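Local coordinates for protein O-methyltransferase (Coxiella burnetii, PDB 3TR6) that probably transfers a methyl group from S-adenosylmethionine to an oxygen atom of an acceptor substrate, at residues M209-I212 with L218-A221. Numbering follows the deposited sequence.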
loop_
_atom_site.group_PDB
_atom_site.type_symbol
_atom_site.label_atom_id
_atom_site.label_comp_id
_atom_site.label_asym_id
_atom_site.label_seq_id
_atom_site.Cartn_x
_atom_site.Cartn_y
_atom_site.Cartn_z
HETATM N N MSE A 209 8.081 1.061 -8.013
HETATM C CA MSE A 209 8.103 1.414 -6.598
HETATM C C MSE A 209 7.077 2.454 -6.169
HETATM O O MSE A 209 6.364 3.038 -6.988
HETATM C CB MSE A 209 9.516 1.835 -6.171
HETATM C CG MSE A 209 10.104 3.000 -6.958
HETATM SE SE MSE A 209 9.535 4.743 -6.287
HETATM C CE MSE A 209 10.450 4.743 -4.564
ATOM N N ILE A 210 7.011 2.661 -4.862
ATOM C CA ILE A 210 6.121 3.638 -4.265
ATOM C C ILE A 210 6.629 3.878 -2.851
ATOM O O ILE A 210 7.196 2.975 -2.233
ATOM C CB ILE A 210 4.672 3.121 -4.230
ATOM C CG1 ILE A 210 3.686 4.262 -3.967
ATOM C CG2 ILE A 210 4.519 2.032 -3.185
ATOM C CD1 ILE A 210 3.511 5.200 -5.135
ATOM N N LEU A 211 6.454 5.093 -2.344
ATOM C CA LEU A 211 6.844 5.396 -0.972
ATOM C C LEU A 211 5.615 5.758 -0.140
ATOM O O LEU A 211 5.030 6.831 -0.308
ATOM C CB LEU A 211 7.873 6.525 -0.939
ATOM C CG LEU A 211 8.723 6.663 0.328
ATOM C CD1 LEU A 211 9.893 7.603 0.075
ATOM C CD2 LEU A 211 7.895 7.138 1.516
ATOM N N ILE A 212 5.230 4.853 0.753
ATOM C CA ILE A 212 4.040 5.037 1.570
ATOM C C ILE A 212 4.376 5.774 2.859
ATOM O O ILE A 212 5.259 5.351 3.608
ATOM C CB ILE A 212 3.390 3.683 1.943
ATOM C CG1 ILE A 212 3.317 2.752 0.730
ATOM C CG2 ILE A 212 2.008 3.901 2.536
ATOM C CD1 ILE A 212 2.259 3.134 -0.271
ATOM N N LEU A 218 7.474 3.772 4.216
ATOM C CA LEU A 218 7.657 2.420 3.729
ATOM C C LEU A 218 7.776 2.405 2.208
ATOM O O LEU A 218 6.793 2.618 1.497
ATOM C CB LEU A 218 6.503 1.528 4.187
ATOM C CG LEU A 218 6.676 0.049 3.830
ATOM C CD1 LEU A 218 7.819 -0.577 4.629
ATOM C CD2 LEU A 218 5.379 -0.697 4.058
ATOM N N THR A 219 8.986 2.171 1.711
ATOM C CA THR A 219 9.194 2.040 0.275
ATOM C C THR A 219 8.889 0.620 -0.170
ATOM O O THR A 219 9.359 -0.343 0.435
ATOM C CB THR A 219 10.634 2.401 -0.135
ATOM O OG1 THR A 219 10.863 3.785 0.128
ATOM C CG2 THR A 219 10.857 2.143 -1.620
ATOM N N LEU A 220 8.083 0.494 -1.217
ATOM C CA LEU A 220 7.809 -0.805 -1.810
ATOM C C LEU A 220 8.420 -0.855 -3.202
ATOM O O LEU A 220 8.213 0.048 -4.007
ATOM C CB LEU A 220 6.308 -1.061 -1.887
ATOM C CG LEU A 220 5.551 -0.884 -0.575
ATOM C CD1 LEU A 220 4.057 -1.096 -0.779
ATOM C CD2 LEU A 220 6.091 -1.822 0.493
ATOM N N ALA A 221 9.184 -1.907 -3.473
ATOM C CA ALA A 221 9.816 -2.083 -4.774
ATOM C C ALA A 221 9.521 -3.475 -5.330
ATOM O O ALA A 221 10.002 -4.479 -4.806
ATOM C CB ALA A 221 11.313 -1.851 -4.674
#
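I210 and I212 pair with L220 and L218 through four backbone hydrogen bonds, in two antiparallel strands that run at 165° to each other. I212 N reaches L218 O at 2.8 Å, and L218 N returns to I212 O at 2.8 Å. I210 N bonds L220 O and L220 N bonds I210 O, the latter nearly straight at the hydrogen (168°). M209 faces A221, and L211 faces T219, as non-hydrogen-bonded pairs.

Two rows of side chains result. On the face of I210, I212, L218 and L220, the CG2 branch of I210 lies alongside L220, 3.8 Å from L220 CB. CG1 of I210 is anti to the backbone N (chi1 -164°), which leads that longer branch away from 218-221. The CD1 methyl of L220 slants across to I212 and meets I212 CG1 at 4.2 Å. On the other face, L211 CG sits 3.6 Å from T219 OG1. The selenomethionine M209 is bent at chi2 and chi3, and M209 CE touches T219 CG2 at 3.9 Å.

The contact joins the two strands of a beta hairpin and is buried, in the Rossmann-like methyltransferase fold, whose strand order 3-2-1-4-5-7-6 is the class I signature. Strand 218-223 runs antiparallel between 207-212 and 168-173; T219 and A221 share backbone hydrogen bonds with V172 and I170. Helix 50-63 packs on L218 and L220, while V201 of helix 189-203 meets M209 and T219 on the other face. At the outer strand the second subunit continues the packing: I212 meets its own counterpart there, and M209 O accepts a hydrogen bond from Q54 of that subunit.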